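Local coordinates for diguanylate cyclase DosC (Escherichia coli, PDB 4ZVA), which makes the second messenger cyclic di-GMP, probably from GTP, under the control of oxygen, which it senses through a haem-bearing globin domain, at residues A[5-10]-A[72-77]; A[65-70]-A[137-142]; A[20-25]-A[133-138]. One frame throughout, in Å; residues are numbered along the deposited sequence.

An all-helical sensor domain illustrates how long-range contacts interlock along a chain. Near the N terminus, helix 2-13 enters contact 1, which closes a loop of 61 residues when the chain returns at 72-77, where helix 54-72 ends. Contact 3 starts next, on helix 16-43, and spans 107 residues before closing on helix 125-147. Contact 2 leaves from 65-70, beside the haem, and ends on that same final helix. Contacts 2 and 3 both cross contact 1, while contact 2 lies largely within the span of contact 3, sharing N137 and S138 at its far end. Helix 125-147 thus ties the haem side of the domain to helix 16-43.

Contact 1 of 3, residues A[5-10]-A[72-77]; sequences DEWTGL and LSAQVD
T8 and V76 make the closest contact between a helix and a loop. CG2 of T8 and CG1 of V76 meet at 3.6 Å, the two branched side chains lying obliquely across each other, where the backbones also come nearest, with 5.3 Å between T8 CA and V76 CA. T8 presents its methyl because the side chain is turned (chi1 -66°) to leave OG1 beside its own backbone N; that hydroxyl bonds to the K4 carbonyl one turn back in the helix. Although this is the closest approach, it lies toward the outside, and both residues remain partly exposed.

The buried part lies at W7 and A74. Here CB of A74 points at the helix and stands 4.1 Å from W7 NE1, approaching the indole obliquely. W7 carries its ring anti to the backbone N (chi1 -155°), which takes the indole across to A74. On the solvent side, Q75 folds back along its own chain: Q75 NE2 gives a hydrogen bond of 2.8 Å to S73 O, reaching it from above the carbonyl plane. S73 is where the chain departs from helical geometry, and this bond closes locally over the point where the chain leaves helix 54-72.

No hydrogen bond joins the two segments. Contact 1 is apolar packing of the N-terminal helix on an interhelical loop: V79 and L82 of helix 79-96 pack against W7, L82 also touches A74, and I141 of helix 125-147 meets the indole too.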
# COMPACT_ATOMS: atom_id res chain seq x y z
N ASP A 5 -8.63 12.59 11.30
CA ASP A 5 -7.79 12.45 12.48
C ASP A 5 -6.59 11.55 12.21
O ASP A 5 -5.51 11.75 12.76
CB ASP A 5 -8.60 11.90 13.66
CG ASP A 5 -9.76 12.80 14.02
OD1 ASP A 5 -9.69 14.01 13.74
OD2 ASP A 5 -10.75 12.29 14.59
N GLU A 6 -6.80 10.55 11.36
CA GLU A 6 -5.74 9.61 11.00
C GLU A 6 -4.71 10.27 10.09
O GLU A 6 -3.51 10.14 10.31
CB GLU A 6 -6.35 8.38 10.32
CG GLU A 6 -5.33 7.42 9.73
CD GLU A 6 -4.72 6.49 10.76
OE1 GLU A 6 -3.89 5.65 10.37
OE2 GLU A 6 -5.07 6.61 11.95
N TRP A 7 -5.19 10.99 9.08
CA TRP A 7 -4.30 11.69 8.16
C TRP A 7 -3.54 12.78 8.90
O TRP A 7 -2.34 12.95 8.71
CB TRP A 7 -5.10 12.26 6.99
CG TRP A 7 -4.28 12.47 5.75
CD1 TRP A 7 -2.93 12.66 5.67
CD2 TRP A 7 -4.76 12.45 4.40
NE1 TRP A 7 -2.54 12.79 4.36
CE2 TRP A 7 -3.64 12.66 3.56
CE3 TRP A 7 -6.02 12.28 3.82
CZ2 TRP A 7 -3.76 12.71 2.17
CZ3 TRP A 7 -6.13 12.33 2.44
CH2 TRP A 7 -5.00 12.54 1.63
N THR A 8 -4.25 13.51 9.76
CA THR A 8 -3.65 14.54 10.59
C THR A 8 -2.57 13.96 11.50
O THR A 8 -1.48 14.52 11.61
CB THR A 8 -4.71 15.24 11.47
OG1 THR A 8 -5.62 15.97 10.63
CG2 THR A 8 -4.05 16.21 12.44
N GLY A 9 -2.89 12.85 12.15
CA GLY A 9 -1.95 12.16 13.01
C GLY A 9 -0.69 11.76 12.26
O GLY A 9 0.42 11.92 12.78
N LEU A 10 -0.86 11.23 11.05
CA LEU A 10 0.27 10.81 10.23
C LEU A 10 1.24 11.95 9.96
O LEU A 10 2.46 11.79 10.08
CB LEU A 10 -0.22 10.22 8.91
CG LEU A 10 0.88 9.83 7.92
CD1 LEU A 10 1.74 8.71 8.49
CD2 LEU A 10 0.27 9.42 6.59
N LEU A 72 2.01 14.10 -0.96
CA LEU A 72 3.28 13.91 -0.27
C LEU A 72 3.74 15.16 0.48
O LEU A 72 4.58 15.08 1.37
CB LEU A 72 4.35 13.45 -1.25
CG LEU A 72 4.09 12.07 -1.87
CD1 LEU A 72 5.26 11.61 -2.74
CD2 LEU A 72 3.79 11.04 -0.78
N SER A 73 3.18 16.32 0.12
CA SER A 73 3.53 17.57 0.80
C SER A 73 2.46 17.99 1.81
O SER A 73 2.42 19.15 2.23
CB SER A 73 3.72 18.70 -0.22
OG SER A 73 4.57 18.29 -1.28
N ALA A 74 1.60 17.05 2.18
CA ALA A 74 0.46 17.34 3.05
C ALA A 74 0.83 17.97 4.38
O ALA A 74 1.62 17.42 5.15
CB ALA A 74 -0.33 16.07 3.29
N GLN A 75 0.25 19.13 4.65
CA GLN A 75 0.30 19.72 5.98
C GLN A 75 -1.00 19.40 6.70
O GLN A 75 -1.98 18.99 6.07
CB GLN A 75 0.52 21.23 5.90
CG GLN A 75 1.77 21.61 5.12
CD GLN A 75 3.00 20.83 5.56
OE1 GLN A 75 3.41 20.88 6.72
NE2 GLN A 75 3.59 20.09 4.62
N VAL A 76 -1.02 19.57 8.02
CA VAL A 76 -2.20 19.27 8.82
C VAL A 76 -3.44 20.02 8.32
O VAL A 76 -4.52 19.45 8.23
CB VAL A 76 -1.97 19.62 10.31
CG1 VAL A 76 -3.25 19.46 11.11
CG2 VAL A 76 -0.86 18.75 10.88
N ASP A 77 -3.26 21.29 7.96
CA ASP A 77 -4.37 22.11 7.52
C ASP A 77 -4.79 21.80 6.09
O ASP A 77 -5.81 22.31 5.61
CB ASP A 77 -4.01 23.60 7.65
CG ASP A 77 -3.75 24.01 9.09
OD1 ASP A 77 -4.38 23.43 10.00
OD2 ASP A 77 -2.92 24.91 9.31

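Contact 2 of 3, residues A[65-70]-A[137-142]. With HEM (protoporphyrin IX containing Fe), chain C.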
# COMPACT_ATOMS: atom_id res chain seq x y z
N GLU A 65 0.78 14.69 -11.54
CA GLU A 65 1.85 15.51 -10.96
C GLU A 65 1.33 16.32 -9.78
O GLU A 65 1.96 16.37 -8.72
CB GLU A 65 2.43 16.47 -11.99
CG GLU A 65 3.49 15.88 -12.89
CD GLU A 65 4.29 16.95 -13.60
OE1 GLU A 65 4.73 17.91 -12.92
OE2 GLU A 65 4.48 16.84 -14.82
N ARG A 66 0.19 16.96 -9.98
CA ARG A 66 -0.44 17.76 -8.95
C ARG A 66 -0.85 16.88 -7.77
O ARG A 66 -0.67 17.26 -6.61
CB ARG A 66 -1.65 18.50 -9.51
CG ARG A 66 -2.33 19.45 -8.54
CD ARG A 66 -3.58 20.05 -9.15
NE ARG A 66 -3.43 20.28 -10.59
CZ ARG A 66 -4.12 19.64 -11.53
NH1 ARG A 66 -5.03 18.73 -11.19
NH2 ARG A 66 -3.90 19.91 -12.81
N TRP A 67 -1.40 15.71 -8.07
CA TRP A 67 -1.85 14.79 -7.03
C TRP A 67 -0.69 14.35 -6.15
O TRP A 67 -0.77 14.40 -4.92
CB TRP A 67 -2.52 13.56 -7.65
CG TRP A 67 -3.22 12.69 -6.64
CD1 TRP A 67 -4.54 12.70 -6.32
CD2 TRP A 67 -2.61 11.67 -5.83
NE1 TRP A 67 -4.80 11.76 -5.35
CE2 TRP A 67 -3.64 11.11 -5.04
CE3 TRP A 67 -1.31 11.17 -5.70
CZ2 TRP A 67 -3.40 10.08 -4.12
CZ3 TRP A 67 -1.08 10.15 -4.79
CH2 TRP A 67 -2.12 9.62 -4.01
N ILE A 68 0.39 13.91 -6.78
CA ILE A 68 1.57 13.42 -6.07
C ILE A 68 2.14 14.48 -5.15
O ILE A 68 2.44 14.21 -3.99
CB ILE A 68 2.66 12.95 -7.06
CG1 ILE A 68 2.18 11.70 -7.80
CG2 ILE A 68 3.96 12.67 -6.33
CD1 ILE A 68 3.04 11.32 -8.98
N ILE A 69 2.28 15.70 -5.66
CA ILE A 69 2.81 16.80 -4.86
C ILE A 69 1.88 17.14 -3.69
O ILE A 69 2.33 17.30 -2.56
CB ILE A 69 3.03 18.07 -5.71
CG1 ILE A 69 4.10 17.82 -6.77
CG2 ILE A 69 3.43 19.25 -4.83
CD1 ILE A 69 4.31 18.98 -7.72
N ASN A 70 0.58 17.22 -3.96
CA ASN A 70 -0.38 17.56 -2.92
C ASN A 70 -0.39 16.56 -1.77
O ASN A 70 -0.37 16.94 -0.60
CB ASN A 70 -1.79 17.69 -3.50
CG ASN A 70 -1.99 18.99 -4.26
OD1 ASN A 70 -1.42 20.02 -3.91
ND2 ASN A 70 -2.81 18.94 -5.31
N ASN A 137 2.56 5.53 3.68
CA ASN A 137 1.39 5.75 4.52
C ASN A 137 0.49 6.86 3.98
O ASN A 137 -0.73 6.77 4.06
CB ASN A 137 1.82 6.06 5.95
CG ASN A 137 2.20 4.81 6.73
OD1 ASN A 137 2.39 3.74 6.16
ND2 ASN A 137 2.33 4.95 8.05
N SER A 138 1.10 7.90 3.42
CA SER A 138 0.35 9.00 2.82
C SER A 138 -0.41 8.55 1.58
O SER A 138 -1.57 8.91 1.40
CB SER A 138 1.29 10.16 2.46
OG SER A 138 1.84 10.74 3.63
N ILE A 139 0.24 7.78 0.72
CA ILE A 139 -0.39 7.31 -0.50
C ILE A 139 -1.52 6.34 -0.16
O ILE A 139 -2.60 6.39 -0.76
CB ILE A 139 0.63 6.64 -1.44
CG1 ILE A 139 1.61 7.69 -1.97
CG2 ILE A 139 -0.07 5.97 -2.61
CD1 ILE A 139 2.67 7.13 -2.89
N ASP A 140 -1.28 5.46 0.82
CA ASP A 140 -2.28 4.48 1.23
C ASP A 140 -3.51 5.12 1.88
O ASP A 140 -4.63 4.70 1.60
CB ASP A 140 -1.66 3.48 2.21
CG ASP A 140 -0.92 2.36 1.50
OD1 ASP A 140 -1.09 2.22 0.27
OD2 ASP A 140 -0.17 1.62 2.17
N ILE A 141 -3.30 6.11 2.74
CA ILE A 141 -4.42 6.79 3.38
C ILE A 141 -5.26 7.53 2.33
O ILE A 141 -6.49 7.58 2.43
CB ILE A 141 -3.96 7.77 4.51
CG1 ILE A 141 -5.15 8.26 5.32
CG2 ILE A 141 -3.20 8.96 3.96
CD1 ILE A 141 -5.72 7.22 6.24
N ALA A 142 -4.59 8.09 1.33
CA ALA A 142 -5.28 8.78 0.25
C ALA A 142 -6.07 7.80 -0.61
O ALA A 142 -7.19 8.10 -1.04
CB ALA A 142 -4.28 9.54 -0.61
CHA HEM C . -8.58 11.19 -13.80
CHB HEM C . -7.65 6.74 -15.50
CHC HEM C . -5.57 5.65 -11.27
CHD HEM C . -5.54 10.34 -10.05
C1A HEM C . -8.49 10.10 -14.65
C2A HEM C . -8.91 10.04 -16.04
C3A HEM C . -8.64 8.81 -16.49
C4A HEM C . -8.06 8.05 -15.42
CMA HEM C . -8.92 8.29 -17.92
CAA HEM C . -9.53 11.18 -16.87
CBA HEM C . -8.58 12.37 -16.93
CGA HEM C . -9.04 13.35 -17.97
O1A HEM C . -9.68 12.91 -18.97
O2A HEM C . -8.75 14.56 -17.81
C1B HEM C . -6.98 6.06 -14.51
C2B HEM C . -6.44 4.72 -14.61
C3B HEM C . -5.87 4.41 -13.43
C4B HEM C . -6.03 5.56 -12.56
CMB HEM C . -6.56 3.86 -15.89
CAB HEM C . -5.13 3.13 -12.98
CBB HEM C . -4.89 2.07 -13.75
C1C HEM C . -5.30 6.83 -10.60
C2C HEM C . -4.45 6.98 -9.44
C3C HEM C . -4.45 8.28 -9.10
C4C HEM C . -5.29 8.98 -10.05
CMC HEM C . -3.72 5.79 -8.76
CAC HEM C . -3.71 9.01 -7.94
CBC HEM C . -2.87 8.42 -7.09
C1D HEM C . -6.36 11.02 -10.94
C2D HEM C . -6.64 12.44 -10.89
C3D HEM C . -7.58 12.70 -12.07
C4D HEM C . -7.79 11.42 -12.70
CMD HEM C . -6.07 13.45 -9.87
CAD HEM C . -8.22 14.05 -12.50
CBD HEM C . -9.09 14.59 -11.37
CGD HEM C . -10.01 15.66 -11.90
O1D HEM C . -10.61 16.39 -11.07
O2D HEM C . -10.15 15.78 -13.14
NA HEM C . -7.98 8.87 -14.31
NB HEM C . -6.71 6.54 -13.24
NC HEM C . -5.79 8.07 -10.95
ND HEM C . -7.05 10.46 -12.01
FE HEM C . -7.09 8.43 -12.49
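W67 is flanked by a cofactor and a helix: a vinyl group of the haem rests on one face of its indole, while A142 and I139 of helix 125-147 meet the far end of the ring. W67 is one of the residues lining the haem pocket. The vinyl carbon CBC stands 3.1 Å above the ring plane, over the middle of the six-membered ring and so off the centre of the indole, and lies 3.4 Å from W67 CH2. The inner vinyl carbon CAC follows it across the ring, reaching 3.6 Å from W67 CD2, and the haem methyl CMD comes to 3.9 Å from W67 CD1.

Toward helix 125-147 the approach is different. CB of A142 points at the indole and meets W67 CZ2 at 3.7 Å, approaching the ring obliquely. I139 offers CG2 at the ring edge, close to its plane, at a looser 4.4 Å from W67 CH2. What carries the indole into this position is a side chain with CG anti to the backbone N (chi1 -170°) and the ring turned broadly across that bond (chi2 97°).

The polar atom of the ring is held elsewhere, for W67 NE1 bonds to Q86 OE1 on helix 79-96, which should restrain rotation of the indole. On the same turns of helix 125-147, D140 makes salt bridges to K111 of its own chain and to K111 of the second subunit.

Helix 54-72 and helix 125-147 meet here through carbon contacts, without a hydrogen bond between the segments. The contact therefore rests on van der Waals packing, with the vinyl group lying on the aromatic face. Movement of the haem edge could probably be felt by the indole, and the helix it packs against, 125-147, also contacts the second subunit.

Contact 3 of 3, residues A[20-25]-A[133-138]; sequences AKAAEI and HFSINS
The carbonyl oxygen of F134, whose ring meets A22 across the contact, illustrates how a serine can add a second bond to a helical turn. Besides the backbone bond of 2.9 Å from S138 N to F134 O, the hydroxyl S138 OG donates to F134 O at 2.7 Å, and the two donors arrive from opposite faces of the carbonyl plane. S138 OG also lies over the centre of the F134 ring, 3.5 Å above its plane, so the same hydroxyl that bonds to the carbonyl also covers one face of the ring.

Across the interface, CB of A22 points at helix 125-147 and reaches F134 CD2 at 3.8 Å, an oblique approach to the ring. F134 sends its CG anti to the backbone N (chi1 176°), bringing the ring over to this alanine. The small side chain of A22 suits an approach in which its CA and that of S135 are 6.7 Å apart.

The domain is an all-helical globin of the protoglobin family, and here its helix 16-43 and its last modelled helix, 125-147, cross and touch. A water bridges the two helices. It donates to A22 O at 3.0 Å and to S135 OG at 2.9 Å, joining a helix carbonyl to a hydroxyl that also bonds to V131 O one turn earlier.

Around this interface, V131 also packs on A22, L114 of helix 100-119 touches S135, and the ring of H133 stacks with Y115 of the second subunit.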
# COMPACT_ATOMS: atom_id res chain seq x y z
N ALA A 20 9.76 17.19 4.91
CA ALA A 20 10.35 18.16 3.99
C ALA A 20 11.03 17.47 2.83
O ALA A 20 10.92 17.91 1.68
CB ALA A 20 11.34 19.04 4.73
N LYS A 21 11.73 16.37 3.12
CA LYS A 21 12.43 15.63 2.08
C LYS A 21 11.45 14.84 1.23
O LYS A 21 11.67 14.63 0.04
CB LYS A 21 13.47 14.70 2.70
CG LYS A 21 14.64 15.44 3.34
CD LYS A 21 15.68 14.49 3.89
CE LYS A 21 16.86 15.24 4.48
NZ LYS A 21 16.44 16.09 5.63
N ALA A 22 10.34 14.42 1.85
CA ALA A 22 9.26 13.77 1.12
C ALA A 22 8.65 14.74 0.10
O ALA A 22 8.36 14.36 -1.04
CB ALA A 22 8.20 13.25 2.08
N ALA A 23 8.44 15.98 0.53
CA ALA A 23 7.93 17.01 -0.37
C ALA A 23 8.94 17.31 -1.48
O ALA A 23 8.57 17.52 -2.62
CB ALA A 23 7.59 18.28 0.40
N GLU A 24 10.22 17.31 -1.12
CA GLU A 24 11.28 17.59 -2.08
C GLU A 24 11.30 16.54 -3.18
O GLU A 24 11.35 16.86 -4.37
CB GLU A 24 12.65 17.66 -1.38
CG GLU A 24 13.77 18.28 -2.21
CD GLU A 24 14.43 17.30 -3.16
OE1 GLU A 24 14.32 16.07 -2.94
OE2 GLU A 24 15.08 17.76 -4.13
N ILE A 25 11.23 15.28 -2.78
CA ILE A 25 11.18 14.16 -3.72
C ILE A 25 9.98 14.30 -4.64
O ILE A 25 10.09 14.11 -5.86
CB ILE A 25 11.12 12.80 -2.98
CG1 ILE A 25 12.47 12.50 -2.32
CG2 ILE A 25 10.76 11.69 -3.94
CD1 ILE A 25 13.60 12.31 -3.31
N HIS A 133 8.57 5.65 4.30
CA HIS A 133 7.47 5.28 5.20
C HIS A 133 6.34 6.31 5.17
O HIS A 133 5.18 5.95 4.96
CB HIS A 133 7.97 5.11 6.63
CG HIS A 133 6.88 4.97 7.64
ND1 HIS A 133 6.65 5.91 8.62
CD2 HIS A 133 5.95 4.01 7.82
CE1 HIS A 133 5.63 5.53 9.37
NE2 HIS A 133 5.18 4.38 8.90
N PHE A 134 6.69 7.57 5.38
CA PHE A 134 5.71 8.65 5.33
C PHE A 134 4.98 8.67 3.99
O PHE A 134 3.76 8.85 3.93
CB PHE A 134 6.37 10.01 5.57
CG PHE A 134 5.44 11.18 5.44
CD1 PHE A 134 4.59 11.52 6.48
CD2 PHE A 134 5.41 11.94 4.28
CE1 PHE A 134 3.72 12.59 6.36
CE2 PHE A 134 4.54 13.01 4.16
CZ PHE A 134 3.70 13.34 5.20
N SER A 135 5.74 8.46 2.91
CA SER A 135 5.18 8.46 1.57
C SER A 135 4.21 7.30 1.35
O SER A 135 3.14 7.48 0.80
CB SER A 135 6.30 8.40 0.53
OG SER A 135 7.14 9.54 0.61
N ILE A 136 4.61 6.10 1.79
CA ILE A 136 3.75 4.93 1.64
C ILE A 136 2.44 5.12 2.42
O ILE A 136 1.36 4.91 1.89
CB ILE A 136 4.44 3.64 2.12
CG1 ILE A 136 5.57 3.26 1.16
CG2 ILE A 136 3.44 2.50 2.20
CD1 ILE A 136 5.12 3.02 -0.27
N ASN A 137 2.56 5.53 3.68
CA ASN A 137 1.39 5.75 4.52
C ASN A 137 0.49 6.86 3.98
O ASN A 137 -0.73 6.77 4.06
CB ASN A 137 1.82 6.06 5.95
CG ASN A 137 2.20 4.81 6.73
OD1 ASN A 137 2.39 3.74 6.16
ND2 ASN A 137 2.33 4.95 8.05
N SER A 138 1.10 7.90 3.42
CA SER A 138 0.35 9.00 2.82
C SER A 138 -0.41 8.55 1.58
O SER A 138 -1.57 8.91 1.40
CB SER A 138 1.29 10.16 2.46
OG SER A 138 1.84 10.74 3.63
O HOH W 1 8.37 11.33 -1.27